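Local coordinates for protein induced by osmotic stress (Scheffersomyces stipitis, PDB 5YWN) that probably reduces ketones, including haloketones, to alcohols with NADPH, as a yeast member of the dihydroflavonol-4-reductase subfamily of short-chain dehydrogenases, at residues L68-H79 and V113-T123; P192-A200 and N210-S218. The protein carries 1 engineered substitution. One frame throughout, in Å; residues are numbered along the deposited sequence.

Contact 1: residues L68-H79 and V113-T123; sequences LKKHPEVTIFLH and VAPQITRVVYT. With NAP (NADP nicotinamide-adenine-dinucleotide phosphate), chain B.
The side chains of His79 and Tyr122 run side by side at the C-terminal ends of two neighbouring parallel strands. His79 CD2 sits at the edge of the Tyr122 ring, near its plane, 3.6 Å from Tyr122 CD1. The ring planes are 42° apart, neither stacked nor edge-to-face. The strand register puts both residues on the face of Phe77 and Val120. There their matching first torsions, each CG anti to the backbone N, keep them alongside. Strands 74-79 and 119-123 are joined by Phe77 N to Arg119 O (3.1 Å), Val121 N to Phe77 O (3.0 Å) and two further bonds up to Thr123 N. On the other face Leu78 CD2 presses tightly on Val121 CG2 at 3.4 Å. Before the strands begin, Gln116 bends at chi2 (-83°), and its NE2 bonds Val74 O (2.9 Å), which lies 18° out of the amide plane. One water joins that NE2 to Leu68 O and Val113 O. In this Rossmann beta-alpha-beta unit, helix 91-113 is the crossover and packs on the face of Phe77 and Tyr122. Ser8 and Thr103 satisfy the buried His79 nitrogens. The backbone bonds hold Thr123 with its methyl at the nicotinamide ribose and OG1 on His245.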
# COMPACT_ATOMS: atom_id res chain seq x y z
N LEU A 68 -9.32 -14.97 13.99
CA LEU A 68 -8.31 -14.91 15.01
C LEU A 68 -8.37 -16.09 15.98
O LEU A 68 -7.39 -16.67 16.26
CB LEU A 68 -8.36 -13.59 15.71
CG LEU A 68 -7.96 -12.45 14.81
CD1 LEU A 68 -8.33 -11.12 15.37
CD2 LEU A 68 -6.52 -12.52 14.36
N LYS A 69 -9.55 -16.48 16.40
CA LYS A 69 -9.69 -17.58 17.33
C LYS A 69 -9.15 -18.85 16.71
O LYS A 69 -8.60 -19.62 17.37
CB LYS A 69 -11.14 -17.81 17.71
CG LYS A 69 -11.74 -16.86 18.73
CD LYS A 69 -13.01 -17.44 19.31
CE LYS A 69 -14.24 -16.93 18.66
NZ LYS A 69 -15.25 -17.96 18.20
N LYS A 70 -9.32 -19.01 15.42
CA LYS A 70 -8.82 -20.13 14.68
C LYS A 70 -7.29 -20.19 14.55
O LYS A 70 -6.77 -21.20 14.25
CB LYS A 70 -9.46 -20.21 13.30
CG LYS A 70 -10.92 -20.60 13.31
CD LYS A 70 -11.54 -20.58 11.92
CE LYS A 70 -11.10 -21.77 11.07
NZ LYS A 70 -11.57 -21.75 9.66
N HIS A 71 -6.61 -19.08 14.75
CA HIS A 71 -5.19 -19.02 14.52
C HIS A 71 -4.43 -18.42 15.68
O HIS A 71 -3.88 -17.40 15.62
CB HIS A 71 -4.90 -18.31 13.23
CG HIS A 71 -5.48 -18.96 12.03
ND1 HIS A 71 -4.83 -19.94 11.34
CD2 HIS A 71 -6.64 -18.77 11.40
CE1 HIS A 71 -5.56 -20.32 10.33
NE2 HIS A 71 -6.67 -19.63 10.34
N PRO A 72 -4.38 -19.16 16.77
CA PRO A 72 -3.70 -18.74 17.99
C PRO A 72 -2.19 -18.65 17.81
O PRO A 72 -1.51 -18.05 18.56
CB PRO A 72 -4.08 -19.80 19.02
CG PRO A 72 -4.62 -20.92 18.25
CD PRO A 72 -5.14 -20.39 16.97
N GLU A 73 -1.71 -19.28 16.77
CA GLU A 73 -0.32 -19.19 16.41
C GLU A 73 0.12 -17.80 15.90
O GLU A 73 1.25 -17.52 15.89
CB GLU A 73 0.08 -20.31 15.46
CG GLU A 73 -0.37 -20.11 14.04
CD GLU A 73 -1.79 -20.58 13.79
OE1 GLU A 73 -2.43 -21.00 14.74
OE2 GLU A 73 -2.22 -20.52 12.61
N VAL A 74 -0.82 -16.99 15.46
CA VAL A 74 -0.51 -15.68 14.93
C VAL A 74 -0.10 -14.73 16.06
O VAL A 74 -0.76 -14.61 17.01
CB VAL A 74 -1.72 -15.12 14.17
CG1 VAL A 74 -1.58 -13.63 13.87
CG2 VAL A 74 -1.98 -15.92 12.95
N THR A 75 1.04 -14.11 15.93
CA THR A 75 1.48 -13.07 16.83
C THR A 75 1.71 -11.66 16.22
O THR A 75 2.09 -10.79 16.89
CB THR A 75 2.71 -13.50 17.58
OG1 THR A 75 3.79 -13.58 16.70
CG2 THR A 75 2.52 -14.83 18.30
N ILE A 76 1.54 -11.54 14.92
CA ILE A 76 1.66 -10.32 14.15
C ILE A 76 0.43 -10.08 13.26
O ILE A 76 -0.01 -10.98 12.62
CB ILE A 76 2.92 -10.32 13.25
CG1 ILE A 76 4.14 -10.81 14.01
CG2 ILE A 76 3.14 -8.99 12.58
CD1 ILE A 76 4.72 -9.80 14.95
N PHE A 77 -0.09 -8.87 13.24
CA PHE A 77 -1.20 -8.53 12.37
C PHE A 77 -0.85 -7.37 11.47
O PHE A 77 -0.57 -6.32 11.94
CB PHE A 77 -2.46 -8.24 13.16
CG PHE A 77 -3.73 -8.27 12.36
CD1 PHE A 77 -4.01 -7.31 11.44
CD2 PHE A 77 -4.64 -9.29 12.53
CE1 PHE A 77 -5.17 -7.35 10.72
CE2 PHE A 77 -5.79 -9.35 11.80
CZ PHE A 77 -6.07 -8.37 10.90
N LEU A 78 -0.89 -7.58 10.18
CA LEU A 78 -0.76 -6.52 9.23
C LEU A 78 -2.11 -6.22 8.57
O LEU A 78 -2.61 -6.99 7.78
CB LEU A 78 0.30 -6.86 8.24
CG LEU A 78 1.55 -7.54 8.77
CD1 LEU A 78 2.49 -7.97 7.70
CD2 LEU A 78 2.26 -6.67 9.74
N HIS A 79 -2.68 -5.10 8.94
CA HIS A 79 -3.93 -4.64 8.39
C HIS A 79 -3.72 -3.77 7.15
O HIS A 79 -3.40 -2.62 7.23
CB HIS A 79 -4.70 -3.88 9.45
CG HIS A 79 -6.06 -3.44 9.02
ND1 HIS A 79 -6.85 -4.19 8.20
CD2 HIS A 79 -6.76 -2.33 9.29
CE1 HIS A 79 -7.98 -3.56 8.00
NE2 HIS A 79 -7.95 -2.44 8.66
N VAL A 113 -9.72 -11.25 21.33
CA VAL A 113 -9.46 -12.64 21.09
C VAL A 113 -8.04 -13.04 20.70
O VAL A 113 -7.79 -14.16 20.45
CB VAL A 113 -10.45 -13.22 20.08
CG1 VAL A 113 -11.87 -12.92 20.50
CG2 VAL A 113 -10.16 -12.74 18.69
N ALA A 114 -7.16 -12.09 20.61
CA ALA A 114 -5.82 -12.37 20.23
C ALA A 114 -4.82 -11.63 21.07
O ALA A 114 -4.06 -10.87 20.61
CB ALA A 114 -5.65 -12.10 18.77
N PRO A 115 -4.80 -11.90 22.36
CA PRO A 115 -3.88 -11.26 23.29
C PRO A 115 -2.41 -11.56 23.06
O PRO A 115 -1.58 -10.86 23.50
CB PRO A 115 -4.31 -11.79 24.65
CG PRO A 115 -5.08 -12.97 24.37
CD PRO A 115 -5.65 -12.87 23.03
N GLN A 116 -2.15 -12.64 22.38
CA GLN A 116 -0.83 -13.04 22.00
C GLN A 116 -0.19 -12.13 20.96
O GLN A 116 0.97 -12.18 20.80
CB GLN A 116 -0.83 -14.48 21.54
CG GLN A 116 -1.20 -14.71 20.11
CD GLN A 116 -2.66 -14.76 19.89
OE1 GLN A 116 -3.42 -14.50 20.77
NE2 GLN A 116 -3.04 -15.06 18.72
N ILE A 117 -0.96 -11.33 20.26
CA ILE A 117 -0.40 -10.49 19.23
C ILE A 117 0.35 -9.33 19.85
O ILE A 117 -0.18 -8.56 20.54
CB ILE A 117 -1.43 -10.02 18.22
CG1 ILE A 117 -2.01 -11.18 17.46
CG2 ILE A 117 -0.80 -9.09 17.20
CD1 ILE A 117 -3.09 -10.84 16.48
N THR A 118 1.64 -9.38 19.68
CA THR A 118 2.63 -8.38 20.00
C THR A 118 2.76 -7.09 19.12
O THR A 118 3.16 -6.09 19.56
CB THR A 118 3.99 -9.06 20.16
OG1 THR A 118 4.43 -9.47 18.89
CG2 THR A 118 3.88 -10.26 21.04
N ARG A 119 2.55 -7.26 17.84
CA ARG A 119 2.72 -6.19 16.88
C ARG A 119 1.58 -6.10 15.88
O ARG A 119 1.12 -7.07 15.41
CB ARG A 119 4.07 -6.25 16.19
CG ARG A 119 5.26 -6.20 17.09
CD ARG A 119 5.54 -4.81 17.57
NE ARG A 119 6.27 -4.05 16.60
CZ ARG A 119 7.57 -3.95 16.57
NH1 ARG A 119 8.27 -4.51 17.48
NH2 ARG A 119 8.14 -3.28 15.63
N VAL A 120 1.15 -4.89 15.63
CA VAL A 120 0.22 -4.55 14.61
C VAL A 120 0.78 -3.42 13.73
O VAL A 120 1.31 -2.46 14.22
CB VAL A 120 -1.12 -4.15 15.18
CG1 VAL A 120 -2.04 -3.63 14.10
CG2 VAL A 120 -1.74 -5.24 16.03
N VAL A 121 0.64 -3.60 12.43
CA VAL A 121 1.03 -2.61 11.47
C VAL A 121 -0.18 -2.23 10.66
O VAL A 121 -0.83 -3.05 10.08
CB VAL A 121 2.13 -3.09 10.51
CG1 VAL A 121 2.58 -2.00 9.60
CG2 VAL A 121 3.25 -3.75 11.21
N TYR A 122 -0.47 -0.95 10.61
CA TYR A 122 -1.52 -0.47 9.79
C TYR A 122 -0.97 0.16 8.52
O TYR A 122 -0.12 0.98 8.57
CB TYR A 122 -2.37 0.53 10.54
CG TYR A 122 -3.41 1.15 9.69
CD1 TYR A 122 -4.44 0.40 9.19
CD2 TYR A 122 -3.33 2.45 9.32
CE1 TYR A 122 -5.39 0.93 8.40
CE2 TYR A 122 -4.27 3.00 8.52
CZ TYR A 122 -5.29 2.22 8.05
OH TYR A 122 -6.20 2.71 7.25
N THR A 123 -1.48 -0.24 7.38
CA THR A 123 -1.08 0.31 6.12
C THR A 123 -1.89 1.62 5.87
O THR A 123 -2.99 1.60 5.51
CB THR A 123 -1.25 -0.64 4.91
OG1 THR A 123 -0.70 -1.90 5.15
CG2 THR A 123 -0.66 -0.03 3.64
PA NAP B . -5.65 -2.92 -4.04
O1A NAP B . -4.62 -3.60 -4.90
O2A NAP B . -7.04 -2.67 -4.58
O5B NAP B . -5.79 -3.75 -2.67
C5B NAP B . -6.96 -3.63 -1.86
C4B NAP B . -7.32 -4.98 -1.28
O4B NAP B . -8.12 -4.81 -0.10
C3B NAP B . -8.12 -5.82 -2.26
O3B NAP B . -7.42 -7.03 -2.59
C2B NAP B . -9.44 -6.13 -1.59
O2B NAP B . -9.62 -7.54 -1.46
C1B NAP B . -9.38 -5.47 -0.22
N9A NAP B . -10.48 -4.48 -0.09
C8A NAP B . -10.61 -3.35 -0.81
N7A NAP B . -11.73 -2.67 -0.44
C5A NAP B . -12.33 -3.36 0.54
C6A NAP B . -13.54 -3.21 1.38
N6A NAP B . -14.36 -2.14 1.23
N1A NAP B . -13.80 -4.17 2.29
C2A NAP B . -13.00 -5.24 2.45
N3A NAP B . -11.89 -5.44 1.72
C4A NAP B . -11.50 -4.56 0.77
O3 NAP B . -5.04 -1.51 -3.54
PN NAP B . -3.46 -1.35 -3.29
O1N NAP B . -2.93 -0.30 -4.25
O2N NAP B . -2.84 -2.73 -3.26
O5D NAP B . -3.40 -0.74 -1.80
C5D NAP B . -3.05 -1.57 -0.69
C4D NAP B . -3.12 -0.77 0.60
O4D NAP B . -2.01 0.13 0.69
C3D NAP B . -4.39 0.07 0.67
O3D NAP B . -5.21 -0.36 1.77
C2D NAP B . -3.95 1.50 0.86
O2D NAP B . -4.49 2.05 2.07
C1D NAP B . -2.43 1.48 0.91
N1N NAP B . -1.87 2.36 -0.11
C2N NAP B . -1.59 1.88 -1.33
C3N NAP B . -1.06 2.70 -2.31
C7N NAP B . -0.74 2.15 -3.67
O7N NAP B . -0.52 2.92 -4.59
N7N NAP B . -0.71 0.83 -3.84
C4N NAP B . -0.83 4.04 -2.03
C5N NAP B . -1.14 4.52 -0.76
C6N NAP B . -1.66 3.65 0.19
P2B NAP B . -10.37 -8.37 -2.61
O1X NAP B . -10.96 -9.56 -1.88
O2X NAP B . -11.39 -7.41 -3.16
O3X NAP B . -9.26 -8.72 -3.58
O HOH W 1 -6.06 -15.85 18.58

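Contact 2: residues P192-A200 and N210-S218; sequences PVYIFGPQA and NHSAEMVNS. Engineered in segment 210-218: His211 (natural residue Leu). With NAP (NADP nicotinamide-adenine-dinucleotide phosphate), chain B.
Met215 and Val216 of helix 211-217 each set a methyl over an aromatic ring of strand 194-196, in the first half of a beta-alpha-beta unit that ends in strand 234-237. The strand and helix axes cross at -60°. Met215 and Tyr194 meet at about a right angle. Met215 CE stands over the centre of the Tyr194 ring, 3.8 Å from its centroid, a CH-pi contact. The sulfur lies obliquely to the same ring, with SD 3.6 Å from Tyr194 CD1, a Met-aromatic contact. The bend at chi3 (69°) helps fold the methyl back over the ring. Val216 CG2 covers one face of Phe196, 3.6 Å from the ring centroid and displaced toward the rim. Ser212 O lies at the edge of that ring, 3.3 Å from Phe196 CE1. Phe266 also packs edge-to-face with Phe196.

Asn210 is the N-cap of the helix. Its OD1 accepts from Ala213 N at 3.0 Å, which probably helps hold the amide with ND2 toward the diphosphate. ND2 bonds both NADP O1N and O1A. The engineered His211 lies obliquely near the nicotinamide-side phosphate, its CE1 3.2 Å from NADP O1N. Ser212 OG is modelled very close to Ile195 O (2.5 Å) and also within reach of Asn210 OD1; its one proton is not assigned between them. One water donates to Gly197 O and accepts from Asn217 ND2 and from Gln199 NE2, the last at 2.8 Å.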
# COMPACT_ATOMS: atom_id res chain seq x y z
N PRO A 192 2.76 5.12 2.57
CA PRO A 192 3.30 5.21 1.22
C PRO A 192 2.68 6.26 0.32
O PRO A 192 1.57 6.61 0.45
CB PRO A 192 3.06 3.83 0.64
CG PRO A 192 2.35 3.10 1.64
CD PRO A 192 1.86 4.00 2.68
N VAL A 193 3.48 6.66 -0.65
CA VAL A 193 3.08 7.39 -1.83
C VAL A 193 2.61 6.43 -2.93
O VAL A 193 2.32 5.31 -2.65
CB VAL A 193 4.18 8.35 -2.32
CG1 VAL A 193 4.55 9.31 -1.23
CG2 VAL A 193 5.38 7.59 -2.81
N TYR A 194 2.56 6.87 -4.17
CA TYR A 194 2.17 5.98 -5.25
C TYR A 194 3.10 4.77 -5.32
O TYR A 194 4.29 4.89 -5.32
CB TYR A 194 2.19 6.67 -6.60
CG TYR A 194 1.12 7.64 -6.88
CD1 TYR A 194 -0.15 7.24 -7.08
CD2 TYR A 194 1.38 8.96 -6.96
CE1 TYR A 194 -1.15 8.10 -7.34
CE2 TYR A 194 0.38 9.87 -7.22
CZ TYR A 194 -0.89 9.42 -7.40
OH TYR A 194 -1.89 10.27 -7.69
N ILE A 195 2.51 3.61 -5.38
CA ILE A 195 3.26 2.39 -5.39
C ILE A 195 3.38 1.75 -6.79
O ILE A 195 2.42 1.36 -7.37
CB ILE A 195 2.69 1.36 -4.40
CG1 ILE A 195 2.55 1.93 -2.99
CG2 ILE A 195 3.50 0.10 -4.43
CD1 ILE A 195 1.95 0.98 -2.03
N PHE A 196 4.60 1.66 -7.26
CA PHE A 196 4.94 1.05 -8.53
C PHE A 196 5.80 -0.21 -8.32
O PHE A 196 6.38 -0.40 -7.32
CB PHE A 196 5.69 1.99 -9.48
CG PHE A 196 5.01 3.28 -9.79
CD1 PHE A 196 3.66 3.43 -9.73
CD2 PHE A 196 5.75 4.35 -10.18
CE1 PHE A 196 3.08 4.62 -10.02
CE2 PHE A 196 5.17 5.54 -10.49
CZ PHE A 196 3.85 5.68 -10.39
N GLY A 197 5.89 -1.01 -9.36
CA GLY A 197 6.65 -2.21 -9.35
C GLY A 197 5.93 -3.49 -9.75
O GLY A 197 4.76 -3.53 -9.86
N PRO A 198 6.68 -4.55 -10.00
CA PRO A 198 6.10 -5.80 -10.46
C PRO A 198 5.19 -6.45 -9.45
O PRO A 198 5.37 -6.21 -8.31
CB PRO A 198 7.31 -6.68 -10.69
CG PRO A 198 8.32 -6.18 -9.76
CD PRO A 198 8.10 -4.72 -9.69
N GLN A 199 4.21 -7.21 -9.90
CA GLN A 199 3.35 -8.01 -9.04
C GLN A 199 4.11 -9.19 -8.47
O GLN A 199 4.99 -9.66 -9.09
CB GLN A 199 2.18 -8.57 -9.81
CG GLN A 199 1.49 -7.63 -10.74
CD GLN A 199 0.51 -6.73 -10.05
OE1 GLN A 199 -0.38 -7.17 -9.39
NE2 GLN A 199 0.67 -5.47 -10.24
N ALA A 200 3.70 -9.67 -7.31
CA ALA A 200 4.38 -10.78 -6.68
C ALA A 200 4.40 -12.07 -7.53
O ALA A 200 5.36 -12.76 -7.56
CB ALA A 200 3.81 -11.04 -5.30
N ASN A 210 -4.27 -2.73 -10.64
CA ASN A 210 -4.14 -1.93 -9.47
C ASN A 210 -3.99 -0.50 -9.91
O ASN A 210 -3.28 -0.22 -10.81
CB ASN A 210 -2.95 -2.40 -8.65
CG ASN A 210 -2.56 -1.43 -7.60
OD1 ASN A 210 -1.92 -0.48 -7.87
ND2 ASN A 210 -3.00 -1.67 -6.38
N HIS A 211 -4.65 0.40 -9.25
CA HIS A 211 -4.69 1.74 -9.71
C HIS A 211 -3.31 2.36 -9.77
O HIS A 211 -3.00 2.90 -10.77
CB HIS A 211 -5.60 2.58 -8.86
CG HIS A 211 -5.17 2.71 -7.44
ND1 HIS A 211 -5.29 1.69 -6.54
CD2 HIS A 211 -4.61 3.74 -6.77
CE1 HIS A 211 -4.82 2.08 -5.37
NE2 HIS A 211 -4.41 3.33 -5.48
N SER A 212 -2.48 2.25 -8.75
CA SER A 212 -1.12 2.75 -8.83
C SER A 212 -0.18 2.07 -9.86
O SER A 212 0.41 2.72 -10.62
CB SER A 212 -0.48 2.78 -7.43
OG SER A 212 -0.05 1.56 -7.06
N ALA A 213 -0.14 0.77 -9.91
CA ALA A 213 0.73 0.05 -10.82
C ALA A 213 0.39 0.37 -12.27
O ALA A 213 1.25 0.47 -13.07
CB ALA A 213 0.67 -1.44 -10.59
N GLU A 214 -0.88 0.55 -12.54
CA GLU A 214 -1.36 0.82 -13.85
C GLU A 214 -0.91 2.18 -14.37
O GLU A 214 -0.92 2.38 -15.50
CB GLU A 214 -2.85 0.64 -13.93
CG GLU A 214 -3.48 0.88 -15.28
CD GLU A 214 -3.16 -0.17 -16.31
OE1 GLU A 214 -2.63 -1.23 -15.94
OE2 GLU A 214 -3.41 0.09 -17.48
N MET A 215 -0.53 3.08 -13.49
CA MET A 215 0.01 4.35 -13.90
C MET A 215 1.31 4.15 -14.67
O MET A 215 1.57 4.87 -15.57
CB MET A 215 0.24 5.28 -12.74
CG MET A 215 -1.00 5.95 -12.18
SD MET A 215 -0.66 6.55 -10.54
CE MET A 215 0.46 7.86 -10.86
N VAL A 216 2.11 3.22 -14.26
CA VAL A 216 3.21 2.79 -15.09
C VAL A 216 2.76 1.96 -16.32
O VAL A 216 3.08 2.29 -17.42
CB VAL A 216 4.26 2.00 -14.28
CG1 VAL A 216 5.29 1.35 -15.16
CG2 VAL A 216 4.95 2.87 -13.29
N ASN A 217 2.05 0.90 -16.08
CA ASN A 217 1.75 -0.08 -17.09
C ASN A 217 0.85 0.35 -18.27
O ASN A 217 0.97 -0.14 -19.34
CB ASN A 217 1.33 -1.38 -16.45
CG ASN A 217 2.36 -1.87 -15.46
OD1 ASN A 217 3.52 -1.79 -15.70
ND2 ASN A 217 1.93 -2.38 -14.38
N SER A 218 0.05 1.36 -18.04
CA SER A 218 -0.78 1.95 -19.03
C SER A 218 0.01 2.60 -20.19
O SER A 218 -0.52 2.80 -21.22
CB SER A 218 -1.70 2.97 -18.39
OG SER A 218 -0.99 4.05 -17.90
PA NAP B . -5.65 -2.92 -4.04
O1A NAP B . -4.62 -3.60 -4.90
O2A NAP B . -7.04 -2.67 -4.58
O5B NAP B . -5.79 -3.75 -2.67
C5B NAP B . -6.96 -3.63 -1.86
C4B NAP B . -7.32 -4.98 -1.28
O4B NAP B . -8.12 -4.81 -0.10
C3B NAP B . -8.12 -5.82 -2.26
O3B NAP B . -7.42 -7.03 -2.59
C2B NAP B . -9.44 -6.13 -1.59
O2B NAP B . -9.62 -7.54 -1.46
C1B NAP B . -9.38 -5.47 -0.22
N9A NAP B . -10.48 -4.48 -0.09
C8A NAP B . -10.61 -3.35 -0.81
N7A NAP B . -11.73 -2.67 -0.44
C5A NAP B . -12.33 -3.36 0.54
C6A NAP B . -13.54 -3.21 1.38
N6A NAP B . -14.36 -2.14 1.23
N1A NAP B . -13.80 -4.17 2.29
C2A NAP B . -13.00 -5.24 2.45
N3A NAP B . -11.89 -5.44 1.72
C4A NAP B . -11.50 -4.56 0.77
O3 NAP B . -5.04 -1.51 -3.54
PN NAP B . -3.46 -1.35 -3.29
O1N NAP B . -2.93 -0.30 -4.25
O2N NAP B . -2.84 -2.73 -3.26
O5D NAP B . -3.40 -0.74 -1.80
C5D NAP B . -3.05 -1.57 -0.69
C4D NAP B . -3.12 -0.77 0.60
O4D NAP B . -2.01 0.13 0.69
C3D NAP B . -4.39 0.07 0.67
O3D NAP B . -5.21 -0.36 1.77
C2D NAP B . -3.95 1.50 0.86
O2D NAP B . -4.49 2.05 2.07
C1D NAP B . -2.43 1.48 0.91
N1N NAP B . -1.87 2.36 -0.11
C2N NAP B . -1.59 1.88 -1.33
C3N NAP B . -1.06 2.70 -2.31
C7N NAP B . -0.74 2.15 -3.67
O7N NAP B . -0.52 2.92 -4.59
N7N NAP B . -0.71 0.83 -3.84
C4N NAP B . -0.83 4.04 -2.03
C5N NAP B . -1.14 4.52 -0.76
C6N NAP B . -1.66 3.65 0.19
P2B NAP B . -10.37 -8.37 -2.61
O1X NAP B . -10.96 -9.56 -1.88
O2X NAP B . -11.39 -7.41 -3.16
O3X NAP B . -9.26 -8.72 -3.58
O HOH W 2 4.23 -0.35 -11.71
O HOH W 3 2.67 -4.13 -11.75

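Contact 1 and contact 2 meet the same NADP molecule from different parts of the fold. Their centres are about 28 Å apart, and their nearest atoms about 5 Å, so they do not touch. Contact 1 belongs to the main parallel sheet and reaches the nicotinamide ribose through Thr123, whose CG2 is 3.2 Å from NADP O4D. Contact 2 includes one strand of the small parallel sheet 194-196/234-237 and meets the diphosphate and the nicotinamide end. Ile195 CD1 packs against the nicotinamide carboxamide. Lys167, an NADP-binding residue, bonds Thr123 O and lies beside Tyr122. Contact 1 gives Thr123 to the cofactor pocket; contact 2 gives Pro192, Val193, Ile195, Asn210, His211 and Ser212.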